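Local structure of triphenylmethane reductase (2VRB) at residues A[4-9]-A[30-35]; A[55-60]-A[87-92]; A[145-150]-A[170-175]. The protein reduces triphenylmethane dyes as an NADP(H)-binding oxidoreductase of the short-chain dehydrogenase/reductase family, probably taking hydride from NADPH. All coordinates share one frame; numbering follows the deposited sequence.

Interaction 1: residues A[4-9]-A[30-35]. With NAP (NADP nicotinamide-adenine-dinucleotide phosphate), chain B.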
loop_
_atom_site.group_PDB
_atom_site.type_symbol
_atom_site.label_atom_id
_atom_site.label_comp_id
_atom_site.label_asym_id
_atom_site.label_seq_id
_atom_site.Cartn_x
_atom_site.Cartn_y
_atom_site.Cartn_z
ATOM N N ALA A 4 -14.829 -16.211 9.028
ATOM C CA ALA A 4 -15.149 -14.966 9.714
ATOM C C ALA A 4 -15.327 -13.837 8.721
ATOM O O ALA A 4 -14.638 -13.784 7.728
ATOM C CB ALA A 4 -14.080 -14.618 10.716
ATOM N N VAL A 5 -16.226 -12.907 9.033
ATOM C CA VAL A 5 -16.629 -11.880 8.116
ATOM C C VAL A 5 -16.631 -10.600 8.924
ATOM O O VAL A 5 -17.367 -10.504 9.886
ATOM C CB VAL A 5 -18.078 -12.168 7.629
ATOM C CG1 VAL A 5 -18.609 -10.989 6.789
ATOM C CG2 VAL A 5 -18.103 -13.441 6.824
ATOM N N THR A 6 -15.817 -9.625 8.571
ATOM C CA THR A 6 -15.841 -8.343 9.277
ATOM C C THR A 6 -16.932 -7.490 8.655
ATOM O O THR A 6 -17.476 -7.861 7.608
ATOM C CB THR A 6 -14.501 -7.626 9.195
ATOM O OG1 THR A 6 -14.283 -7.176 7.856
ATOM C CG2 THR A 6 -13.357 -8.545 9.643
ATOM N N GLY A 7 -17.278 -6.356 9.267
ATOM C CA GLY A 7 -18.344 -5.549 8.671
ATOM C C GLY A 7 -19.664 -6.292 8.575
ATOM O O GLY A 7 -20.543 -5.968 7.736
ATOM N N ALA A 8 -19.855 -7.244 9.490
ATOM C CA ALA A 8 -20.963 -8.196 9.405
ATOM C C ALA A 8 -22.354 -7.603 9.602
ATOM O O ALA A 8 -23.334 -8.197 9.149
ATOM C CB ALA A 8 -20.753 -9.381 10.379
ATOM N N THR A 9 -22.448 -6.453 10.265
ATOM C CA THR A 9 -23.753 -5.803 10.392
ATOM C C THR A 9 -23.981 -4.762 9.300
ATOM O O THR A 9 -25.066 -4.175 9.216
ATOM C CB THR A 9 -24.013 -5.184 11.772
ATOM O OG1 THR A 9 -23.024 -4.197 12.059
ATOM C CG2 THR A 9 -23.967 -6.252 12.858
ATOM N N ILE A 30 -18.429 -16.832 11.802
ATOM C CA ILE A 30 -18.195 -15.896 12.872
ATOM C C ILE A 30 -18.453 -14.505 12.304
ATOM O O ILE A 30 -17.888 -14.140 11.263
ATOM C CB ILE A 30 -16.734 -16.019 13.399
ATOM C CG1 ILE A 30 -16.477 -17.420 13.987
ATOM C CG2 ILE A 30 -16.417 -14.959 14.456
ATOM C CD1 ILE A 30 -15.013 -17.783 14.018
ATOM N N ALA A 31 -19.344 -13.750 12.942
ATOM C CA ALA A 31 -19.568 -12.362 12.589
ATOM C C ALA A 31 -18.683 -11.499 13.451
ATOM O O ALA A 31 -18.768 -11.560 14.664
ATOM C CB ALA A 31 -21.056 -11.967 12.767
ATOM N N ILE A 32 -17.825 -10.691 12.823
ATOM C CA ILE A 32 -16.968 -9.788 13.586
ATOM C C ILE A 32 -17.489 -8.406 13.354
ATOM O O ILE A 32 -17.707 -7.968 12.224
ATOM C CB ILE A 32 -15.480 -9.905 13.196
ATOM C CG1 ILE A 32 -14.966 -11.305 13.568
ATOM C CG2 ILE A 32 -14.647 -8.806 13.874
ATOM C CD1 ILE A 32 -13.851 -11.791 12.673
ATOM N N VAL A 33 -17.676 -7.695 14.434
ATOM C CA VAL A 33 -18.616 -6.626 14.429
ATOM C C VAL A 33 -18.129 -5.583 15.438
ATOM O O VAL A 33 -17.525 -5.931 16.464
ATOM C CB VAL A 33 -20.017 -7.255 14.834
ATOM C CG1 VAL A 33 -20.733 -6.493 15.899
ATOM C CG2 VAL A 33 -20.861 -7.557 13.651
ATOM N N ARG A 34 -18.395 -4.316 15.144
ATOM C CA ARG A 34 -18.037 -3.241 16.052
ATOM C C ARG A 34 -19.052 -3.146 17.211
ATOM O O ARG A 34 -18.664 -3.070 18.387
ATOM C CB ARG A 34 -17.922 -1.921 15.257
ATOM C CG ARG A 34 -17.843 -0.664 16.128
ATOM C CD ARG A 34 -17.357 0.518 15.331
ATOM N NE ARG A 34 -18.289 0.911 14.281
ATOM C CZ ARG A 34 -18.294 2.116 13.719
ATOM N NH1 ARG A 34 -17.421 3.030 14.133
ATOM N NH2 ARG A 34 -19.157 2.408 12.747
ATOM N N ASN A 35 -20.341 -3.197 16.879
ATOM C CA ASN A 35 -21.424 -3.046 17.834
ATOM C C ASN A 35 -22.153 -4.380 18.008
ATOM O O ASN A 35 -22.911 -4.833 17.142
ATOM C CB ASN A 35 -22.363 -1.901 17.384
ATOM C CG ASN A 35 -23.596 -1.718 18.284
ATOM O OD1 ASN A 35 -23.841 -2.474 19.235
ATOM N ND2 ASN A 35 -24.392 -0.700 17.967
HETATM P PA NAP B . -21.756 -0.206 5.051
HETATM O O1A NAP B . -21.496 1.219 5.428
HETATM O O2A NAP B . -23.160 -0.718 5.028
HETATM O O5B NAP B . -20.894 -1.107 6.069
HETATM C C5B NAP B . -19.690 -0.689 6.682
HETATM C C4B NAP B . -19.431 -1.711 7.793
HETATM O O4B NAP B . -18.159 -1.498 8.369
HETATM C C3B NAP B . -20.471 -1.597 8.920
HETATM O O3B NAP B . -20.804 -2.904 9.338
HETATM C C2B NAP B . -19.751 -0.875 10.031
HETATM O O2B NAP B . -20.158 -1.214 11.344
HETATM C C1B NAP B . -18.340 -1.384 9.777
HETATM N N9A NAP B . -17.398 -0.504 10.470
HETATM C C8A NAP B . -17.298 0.854 10.444
HETATM N N7A NAP B . -16.285 1.212 11.272
HETATM C C5A NAP B . -15.765 0.087 11.831
HETATM C C6A NAP B . -14.740 -0.136 12.758
HETATM N N6A NAP B . -14.035 0.879 13.279
HETATM N N1A NAP B . -14.469 -1.445 13.108
HETATM C C2A NAP B . -15.183 -2.516 12.607
HETATM N N3A NAP B . -16.196 -2.282 11.702
HETATM C C4A NAP B . -16.461 -1.001 11.327
HETATM O O3 NAP B . -21.055 -0.544 3.634
HETATM P PN NAP B . -21.366 -1.739 2.603
HETATM O O1N NAP B . -21.597 -3.030 3.282
HETATM O O2N NAP B . -22.461 -1.228 1.695
HETATM O O5D NAP B . -19.935 -1.875 1.813
HETATM C C5D NAP B . -18.850 -2.515 2.461
HETATM C C4D NAP B . -17.513 -1.769 2.352
HETATM O O4D NAP B . -17.238 -1.535 0.988
HETATM C C3D NAP B . -17.493 -0.404 3.035
HETATM O O3D NAP B . -16.896 -0.478 4.315
HETATM C C2D NAP B . -16.733 0.502 2.076
HETATM O O2D NAP B . -15.335 0.593 2.316
HETATM C C1D NAP B . -16.862 -0.192 0.736
HETATM N N1N NAP B . -17.844 0.493 -0.137
HETATM C C2N NAP B . -17.885 0.143 -1.419
HETATM C C3N NAP B . -18.703 0.706 -2.367
HETATM C C7N NAP B . -18.734 0.327 -3.741
HETATM O O7N NAP B . -19.669 1.084 -4.528
HETATM N N7N NAP B . -17.890 -0.656 -4.171
HETATM C C4N NAP B . -19.567 1.744 -1.885
HETATM C C5N NAP B . -19.540 2.102 -0.575
HETATM C C6N NAP B . -18.641 1.449 0.292
HETATM P P2B NAP B . -21.480 -0.538 12.044
HETATM O O1X NAP B . -22.727 -1.152 11.418
HETATM O O2X NAP B . -21.448 0.971 11.871
HETATM O O3X NAP B . -21.431 -0.907 13.520
HETATM O O HOH W 1 -16.054 -5.382 11.923
#
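Val5 and its parallel neighbours Ile30 and Ile32 are joined by two backbone hydrogen bonds. Val5 N donates to Ile30 O (3.0 Å), and Ile32 N returns a straighter bond to Val5 O (3.0 Å, 169° at the hydrogen). A water bridges Gly7 N and Ile32 O. On one face of the sheet the CD1 tip of Ile32 presses on Ala4 CB at 3.4 Å, a tight fit suited to a residue as small as alanine. On the other face the methyl groups of Ala8 and Ala31 meet at 3.5 Å; being small, they let helix 11-21 lie close, with its Ile17 touching both alanines.

Past Val33, Arg34 reaches along the adenine of NADP. Its CB lies 3.9 Å from NAP C2A, and CD packs 3.7 Å from NAP C6A. The chain then bends at chi3 (65°), which lays one guanidinium face over the base, with Arg34 CZ 3.3 Å from NAP N7A. At the tip, Arg34 NH2 donates to NAP O2X at 2.8 Å (159°), with the phosphorus of the 2'-phosphate in the guanidinium plane. Thr9 OG1 bonds another oxygen of this phosphate, NAP O1X, so a hydroxyl and a cation share the group that distinguishes NADP from NAD. Gly7, with positive phi, turns the chain tightly beside the adenosine ribose. This is the first beta-alpha-beta unit of a Rossmann fold, with its glycine-rich nucleotide loop and a basic residue after the second strand, as in NADP-preferring members of the family.

Interaction 2: residues A[55-60]-A[87-92]; sequences NQPESL and HANVVK
Leu60 meets Val90 where helix 57-63 comes up against helix 80-96, and the apolar part of the contact rests on one methyl group. Leu60 CD1 sits 3.8 Å from Val90 CA and 3.9 Å from Val90 CG2, and also touches the carbonyl oxygen of the preceding residue, Asn89 O (4.0 Å). With CG anti to its carbonyl carbon (chi1 -57°) and an extended second torsion, the leucine carries this methyl across to the other helix. Val90 points away from it and offers its CA and CG2, while its side chain also packs on Tyr54, Phe64 and Phe72.

Van der Waals contact between unlike groups makes up the outer part. The Pro57 ring lies obliquely across the Asn89 amide, its CG 4.1 Å from Asn89 OD1 and its CD 4.2 Å from Asn89 ND2.

Hydrogen bonds do not cross between the segments, but they steady the two asparagines. Asn89 ND2 donates to Tyr54 O, tying helix 80-96 to the loop before Pro57, and Asn55, an NADP-binding residue, has OD1 held by Gln86 NE2. Separately, Ser59 OG bonds Asp53 N and the N-cap residue at Gln56 O (2.7 Å, in the carbonyl plane), holding the start of helix 57-63; proline suits that turn because its missing N-H costs no helix bond.

Asn89 also packs on Val85 of the second subunit, so helix 80-96 serves the dimer interface too. The pair represents two neighbouring helices of a Rossmann fold, connected through strand 69-72 and layered against one side of its parallel sheet.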
loop_
_atom_site.group_PDB
_atom_site.type_symbol
_atom_site.label_atom_id
_atom_site.label_comp_id
_atom_site.label_asym_id
_atom_site.label_seq_id
_atom_site.Cartn_x
_atom_site.Cartn_y
_atom_site.Cartn_z
ATOM N N ASN A 55 -10.157 0.155 15.055
ATOM C CA ASN A 55 -9.385 1.167 15.791
ATOM C C ASN A 55 -8.726 0.591 17.031
ATOM O O ASN A 55 -7.956 1.271 17.697
ATOM C CB ASN A 55 -10.274 2.341 16.204
ATOM C CG ASN A 55 -10.805 3.109 15.027
ATOM O OD1 ASN A 55 -10.048 3.564 14.166
ATOM N ND2 ASN A 55 -12.130 3.277 14.984
ATOM N N GLN A 56 -9.022 -0.667 17.335
ATOM C CA GLN A 56 -8.547 -1.284 18.564
ATOM C C GLN A 56 -7.885 -2.599 18.242
ATOM O O GLN A 56 -8.573 -3.609 18.155
ATOM C CB GLN A 56 -9.722 -1.515 19.525
ATOM C CG GLN A 56 -10.537 -0.255 19.857
ATOM C CD GLN A 56 -11.805 -0.528 20.684
ATOM O OE1 GLN A 56 -11.922 -1.542 21.377
ATOM N NE2 GLN A 56 -12.765 0.399 20.609
ATOM N N PRO A 57 -6.551 -2.594 18.019
ATOM C CA PRO A 57 -5.735 -3.803 17.801
ATOM C C PRO A 57 -6.032 -4.984 18.726
ATOM O O PRO A 57 -6.150 -6.119 18.240
ATOM C CB PRO A 57 -4.311 -3.299 18.039
ATOM C CG PRO A 57 -4.374 -1.885 17.476
ATOM C CD PRO A 57 -5.736 -1.366 17.892
ATOM N N GLU A 58 -6.147 -4.724 20.029
ATOM C CA GLU A 58 -6.414 -5.774 21.014
ATOM C C GLU A 58 -7.704 -6.551 20.735
ATOM O O GLU A 58 -7.710 -7.780 20.848
ATOM C CB GLU A 58 -6.455 -5.193 22.437
ATOM C CG GLU A 58 -5.181 -5.395 23.281
ATOM C CD GLU A 58 -5.365 -4.890 24.718
ATOM O OE1 GLU A 58 -4.611 -5.338 25.604
ATOM O OE2 GLU A 58 -6.274 -4.056 24.968
ATOM N N SER A 59 -8.774 -5.831 20.373
ATOM C CA SER A 59 -10.051 -6.452 20.000
ATOM C C SER A 59 -9.908 -7.381 18.798
ATOM O O SER A 59 -10.416 -8.506 18.806
ATOM C CB SER A 59 -11.124 -5.406 19.734
ATOM O OG SER A 59 -10.988 -4.827 18.453
ATOM N N LEU A 60 -9.192 -6.916 17.774
ATOM C CA LEU A 60 -8.897 -7.734 16.592
ATOM C C LEU A 60 -8.076 -9.005 16.896
ATOM O O LEU A 60 -8.339 -10.059 16.316
ATOM C CB LEU A 60 -8.182 -6.890 15.545
ATOM C CG LEU A 60 -8.944 -5.663 15.112
ATOM C CD1 LEU A 60 -8.089 -4.871 14.143
ATOM C CD2 LEU A 60 -10.277 -6.077 14.502
ATOM N N HIS A 87 -6.959 -0.445 8.336
ATOM C CA HIS A 87 -6.689 -1.614 7.506
ATOM C C HIS A 87 -5.360 -2.221 7.883
ATOM O O HIS A 87 -5.267 -3.421 8.015
ATOM C CB HIS A 87 -6.714 -1.209 6.015
ATOM C CG HIS A 87 -8.108 -0.989 5.483
ATOM N ND1 HIS A 87 -8.408 -1.025 4.141
ATOM C CD2 HIS A 87 -9.281 -0.775 6.124
ATOM C CE1 HIS A 87 -9.707 -0.836 3.972
ATOM N NE2 HIS A 87 -10.258 -0.682 5.156
ATOM N N ALA A 88 -4.335 -1.410 8.095
ATOM C CA ALA A 88 -3.029 -1.973 8.555
ATOM C C ALA A 88 -3.100 -2.765 9.878
ATOM O O ALA A 88 -2.387 -3.790 10.073
ATOM C CB ALA A 88 -1.984 -0.864 8.661
ATOM N N ASN A 89 -3.898 -2.238 10.813
ATOM C CA ASN A 89 -4.178 -2.853 12.113
ATOM C C ASN A 89 -4.835 -4.184 11.873
ATOM O O ASN A 89 -4.499 -5.169 12.488
ATOM C CB ASN A 89 -5.211 -2.018 12.886
ATOM C CG ASN A 89 -4.614 -0.844 13.556
ATOM O OD1 ASN A 89 -3.407 -0.772 13.703
ATOM N ND2 ASN A 89 -5.472 0.091 14.007
ATOM N N VAL A 90 -5.821 -4.194 11.000
ATOM C CA VAL A 90 -6.544 -5.415 10.682
ATOM C C VAL A 90 -5.576 -6.444 10.115
ATOM O O VAL A 90 -5.525 -7.584 10.594
ATOM C CB VAL A 90 -7.679 -5.147 9.685
ATOM C CG1 VAL A 90 -8.277 -6.442 9.210
ATOM C CG2 VAL A 90 -8.782 -4.259 10.317
ATOM N N VAL A 91 -4.782 -6.055 9.113
ATOM C CA VAL A 91 -3.877 -7.014 8.474
ATOM C C VAL A 91 -2.888 -7.537 9.508
ATOM O O VAL A 91 -2.506 -8.719 9.462
ATOM C CB VAL A 91 -3.084 -6.406 7.297
ATOM C CG1 VAL A 91 -2.111 -7.408 6.734
ATOM C CG2 VAL A 91 -4.025 -5.925 6.203
ATOM N N LYS A 92 -2.436 -6.665 10.413
ATOM C CA LYS A 92 -1.378 -7.121 11.347
ATOM C C LYS A 92 -2.005 -8.089 12.348
ATOM O O LYS A 92 -1.382 -9.041 12.741
ATOM C CB LYS A 92 -0.729 -5.964 12.092
ATOM C CG LYS A 92 0.465 -6.456 12.889
ATOM C CD LYS A 92 0.970 -5.381 13.832
ATOM C CE LYS A 92 2.173 -5.886 14.640
ATOM N NZ LYS A 92 1.661 -6.724 15.768
#

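Interaction 3: residues A[145-150]-A[170-175]; sequences DFFVNE and VNSVTR. With NAP (NADP nicotinamide-adenine-dinucleotide phosphate), chain B.
Asp145 grips the start of helix 175-186 through a single bond: Arg175 N donates to Asp145 OD1 at 2.9 Å and 167°. The donor meets the syn side of the carboxylate, 29° out of its plane. Asp145 CG stands anti to the carbonyl carbon, which turns the carboxylate toward Thr174 and Arg175 and sets OD1 3.3 Å from Thr174 CA. This is the tight end of the contact. A short acidic side chain fits here because it can take a backbone N-H at a helix start, where the helix dipole would favour negative charge.

The two side chains touch through Asp145 CB and Arg175 NH1, in van der Waals contact at 3.6 Å. Their charged atoms are less close: carboxylate and guanidinium planes are 48° apart, and Asp145 OD2 stays 4.1 Å from Arg175 NH1, too long for a salt bridge. The guanidinium is instead committed to the cofactor: Arg175 NE gives NAP O2N a 2.8 Å bond, and Arg175 NH2 adds a weak one to the same oxygen. Helix 175-186 thus begins at the NADP pyrophosphate, with Thr174 as its N-cap and a diphosphate-binding arginine in its first turn, and the loop after strand 135-140 of the Rossmann sheet is tied to that start.

Farther along, only light apolar contact remains. Phe147 CE2 lies 4.1 Å from Val170 CG1, and Ser172 CB approaches the ring edge at 4.2 Å. The Phe147 ring is nevertheless buried, packed on Tyr252 and Ile255 of helix 242-256. Toward solvent, Asn149 ND2 closes back on Asp145 O (3.1 Å), while Glu150 is exposed beyond it.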
loop_
_atom_site.group_PDB
_atom_site.type_symbol
_atom_site.label_atom_id
_atom_site.label_comp_id
_atom_site.label_asym_id
_atom_site.label_seq_id
_atom_site.Cartn_x
_atom_site.Cartn_y
_atom_site.Cartn_z
ATOM N N ASP A 145 -26.396 -0.258 -6.613
ATOM C CA ASP A 145 -27.301 0.286 -5.576
ATOM C C ASP A 145 -26.936 1.738 -5.216
ATOM O O ASP A 145 -27.762 2.447 -4.686
ATOM C CB ASP A 145 -27.197 -0.583 -4.298
ATOM C CG ASP A 145 -27.137 -2.091 -4.591
ATOM O OD1 ASP A 145 -26.172 -2.583 -5.191
ATOM O OD2 ASP A 145 -28.074 -2.817 -4.186
ATOM N N PHE A 146 -25.698 2.179 -5.481
ATOM C CA PHE A 146 -25.329 3.601 -5.285
ATOM C C PHE A 146 -26.147 4.516 -6.191
ATOM O O PHE A 146 -26.428 5.633 -5.826
ATOM C CB PHE A 146 -23.858 3.831 -5.605
ATOM C CG PHE A 146 -23.336 5.178 -5.176
ATOM C CD1 PHE A 146 -22.971 5.406 -3.844
ATOM C CD2 PHE A 146 -23.207 6.215 -6.094
ATOM C CE1 PHE A 146 -22.491 6.663 -3.430
ATOM C CE2 PHE A 146 -22.732 7.481 -5.708
ATOM C CZ PHE A 146 -22.370 7.709 -4.363
ATOM N N PHE A 147 -26.481 4.021 -7.381
ATOM C CA PHE A 147 -27.096 4.815 -8.453
ATOM C C PHE A 147 -28.570 4.493 -8.619
ATOM O O PHE A 147 -29.349 5.334 -9.018
ATOM C CB PHE A 147 -26.386 4.525 -9.771
ATOM C CG PHE A 147 -24.896 4.648 -9.705
ATOM C CD1 PHE A 147 -24.299 5.886 -9.555
ATOM C CD2 PHE A 147 -24.096 3.515 -9.761
ATOM C CE1 PHE A 147 -22.936 6.002 -9.500
ATOM C CE2 PHE A 147 -22.693 3.607 -9.686
ATOM C CZ PHE A 147 -22.118 4.853 -9.565
ATOM N N VAL A 148 -28.939 3.257 -8.318
ATOM C CA VAL A 148 -30.277 2.733 -8.501
ATOM C C VAL A 148 -30.865 2.317 -7.137
ATOM O O VAL A 148 -30.531 1.259 -6.576
ATOM C CB VAL A 148 -30.264 1.501 -9.444
ATOM C CG1 VAL A 148 -31.704 1.020 -9.690
ATOM C CG2 VAL A 148 -29.576 1.842 -10.753
ATOM N N ASN A 149 -31.733 3.160 -6.602
ATOM C CA ASN A 149 -32.238 2.964 -5.250
ATOM C C ASN A 149 -33.560 3.679 -5.113
ATOM O O ASN A 149 -34.107 4.154 -6.121
ATOM C CB ASN A 149 -31.202 3.456 -4.214
ATOM C CG ASN A 149 -30.709 4.867 -4.521
ATOM O OD1 ASN A 149 -31.510 5.784 -4.684
ATOM N ND2 ASN A 149 -29.389 5.042 -4.599
ATOM N N GLU A 150 -34.113 3.712 -3.894
ATOM C CA GLU A 150 -35.432 4.318 -3.713
ATOM C C GLU A 150 -35.402 5.815 -4.022
ATOM O O GLU A 150 -36.454 6.424 -4.287
ATOM C CB GLU A 150 -35.989 4.060 -2.298
ATOM C CG GLU A 150 -34.978 4.298 -1.113
ATOM C CD GLU A 150 -35.662 4.135 0.286
ATOM O OE1 GLU A 150 -35.024 4.432 1.340
ATOM O OE2 GLU A 150 -36.852 3.709 0.324
ATOM N N VAL A 170 -20.711 2.717 -17.053
ATOM C CA VAL A 170 -20.737 2.276 -15.685
ATOM C C VAL A 170 -20.795 0.775 -15.703
ATOM O O VAL A 170 -21.672 0.214 -16.305
ATOM C CB VAL A 170 -21.975 2.817 -14.962
ATOM C CG1 VAL A 170 -22.011 2.406 -13.516
ATOM C CG2 VAL A 170 -22.028 4.364 -15.056
ATOM N N ASN A 171 -19.843 0.132 -15.038
ATOM C CA ASN A 171 -19.730 -1.330 -14.982
ATOM C C ASN A 171 -20.145 -1.885 -13.616
ATOM O O ASN A 171 -19.684 -2.958 -13.198
ATOM C CB ASN A 171 -18.257 -1.734 -15.257
ATOM C CG ASN A 171 -17.313 -1.187 -14.214
ATOM O OD1 ASN A 171 -17.765 -0.525 -13.237
ATOM N ND2 ASN A 171 -15.974 -1.454 -14.388
ATOM N N SER A 172 -21.008 -1.145 -12.929
ATOM C CA SER A 172 -21.433 -1.451 -11.569
ATOM C C SER A 172 -22.118 -2.828 -11.494
ATOM O O SER A 172 -22.574 -3.378 -12.521
ATOM C CB SER A 172 -22.340 -0.335 -11.028
ATOM O OG SER A 172 -23.626 -0.304 -11.684
ATOM N N VAL A 173 -22.108 -3.428 -10.300
ATOM C CA VAL A 173 -22.876 -4.642 -10.046
ATOM C C VAL A 173 -23.541 -4.480 -8.683
ATOM O O VAL A 173 -23.151 -3.588 -7.913
ATOM C CB VAL A 173 -21.991 -5.870 -10.121
ATOM C CG1 VAL A 173 -21.346 -5.929 -11.530
ATOM C CG2 VAL A 173 -20.871 -5.802 -9.146
ATOM N N THR A 174 -24.536 -5.310 -8.385
ATOM C CA THR A 174 -25.270 -5.155 -7.119
ATOM C C THR A 174 -24.444 -5.667 -5.936
ATOM O O THR A 174 -23.648 -6.575 -6.078
ATOM C CB THR A 174 -26.629 -5.841 -7.162
ATOM O OG1 THR A 174 -26.430 -7.227 -7.430
ATOM C CG2 THR A 174 -27.482 -5.254 -8.316
ATOM N N ARG A 175 -24.619 -5.039 -4.772
ATOM C CA ARG A 175 -24.073 -5.534 -3.508
ATOM C C ARG A 175 -24.374 -7.024 -3.396
ATOM O O ARG A 175 -23.543 -7.778 -2.907
ATOM C CB ARG A 175 -24.748 -4.858 -2.318
ATOM C CG ARG A 175 -23.954 -3.891 -1.561
ATOM C CD ARG A 175 -24.731 -3.353 -0.387
ATOM N NE ARG A 175 -24.329 -1.975 -0.194
ATOM C CZ ARG A 175 -25.095 -0.934 -0.456
ATOM N NH1 ARG A 175 -26.341 -1.108 -0.876
ATOM N NH2 ARG A 175 -24.628 0.280 -0.254
HETATM P PA NAP B . -21.756 -0.206 5.051
HETATM O O1A NAP B . -21.496 1.219 5.428
HETATM O O2A NAP B . -23.160 -0.718 5.028
HETATM O O5B NAP B . -20.894 -1.107 6.069
HETATM C C5B NAP B . -19.690 -0.689 6.682
HETATM C C4B NAP B . -19.431 -1.711 7.793
HETATM O O4B NAP B . -18.159 -1.498 8.369
HETATM C C3B NAP B . -20.471 -1.597 8.920
HETATM O O3B NAP B . -20.804 -2.904 9.338
HETATM C C2B NAP B . -19.751 -0.875 10.031
HETATM O O2B NAP B . -20.158 -1.214 11.344
HETATM C C1B NAP B . -18.340 -1.384 9.777
HETATM N N9A NAP B . -17.398 -0.504 10.470
HETATM C C8A NAP B . -17.298 0.854 10.444
HETATM N N7A NAP B . -16.285 1.212 11.272
HETATM C C5A NAP B . -15.765 0.087 11.831
HETATM C C6A NAP B . -14.740 -0.136 12.758
HETATM N N6A NAP B . -14.035 0.879 13.279
HETATM N N1A NAP B . -14.469 -1.445 13.108
HETATM C C2A NAP B . -15.183 -2.516 12.607
HETATM N N3A NAP B . -16.196 -2.282 11.702
HETATM C C4A NAP B . -16.461 -1.001 11.327
HETATM O O3 NAP B . -21.055 -0.544 3.634
HETATM P PN NAP B . -21.366 -1.739 2.603
HETATM O O1N NAP B . -21.597 -3.030 3.282
HETATM O O2N NAP B . -22.461 -1.228 1.695
HETATM O O5D NAP B . -19.935 -1.875 1.813
HETATM C C5D NAP B . -18.850 -2.515 2.461
HETATM C C4D NAP B . -17.513 -1.769 2.352
HETATM O O4D NAP B . -17.238 -1.535 0.988
HETATM C C3D NAP B . -17.493 -0.404 3.035
HETATM O O3D NAP B . -16.896 -0.478 4.315
HETATM C C2D NAP B . -16.733 0.502 2.076
HETATM O O2D NAP B . -15.335 0.593 2.316
HETATM C C1D NAP B . -16.862 -0.192 0.736
HETATM N N1N NAP B . -17.844 0.493 -0.137
HETATM C C2N NAP B . -17.885 0.143 -1.419
HETATM C C3N NAP B . -18.703 0.706 -2.367
HETATM C C7N NAP B . -18.734 0.327 -3.741
HETATM O O7N NAP B . -19.669 1.084 -4.528
HETATM N N7N NAP B . -17.890 -0.656 -4.171
HETATM C C4N NAP B . -19.567 1.744 -1.885
HETATM C C5N NAP B . -19.540 2.102 -0.575
HETATM C C6N NAP B . -18.641 1.449 0.292
HETATM P P2B NAP B . -21.480 -0.538 12.044
HETATM O O1X NAP B . -22.727 -1.152 11.418
HETATM O O2X NAP B . -21.448 0.971 11.871
HETATM O O3X NAP B . -21.431 -0.907 13.520
#

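Overall arrangement
Interactions 1 and 3 hold NADP at two places. Residues 4-9 and 30-35 take the adenosine and its 2'-phosphate, whereas 170-175 reaches the pyrophosphate oxygen on the nicotinamide side. Their centres are 23 Å apart, on opposite sides of the chain's centre, and the cofactor spans the gap between them. Interaction 2 lies beside interaction 1, with centres 13 Å apart and nearest atoms about 5 Å apart. Its residue Asn55 touches NADP, and Tyr54 links the two sites: its N binds the cofactor, its OH bonds Thr6 OG1 of interaction 1, and its O accepts from Asn89 ND2 of interaction 2. Interactions 2 and 3 are the most distant pair, about 30 Å between centres.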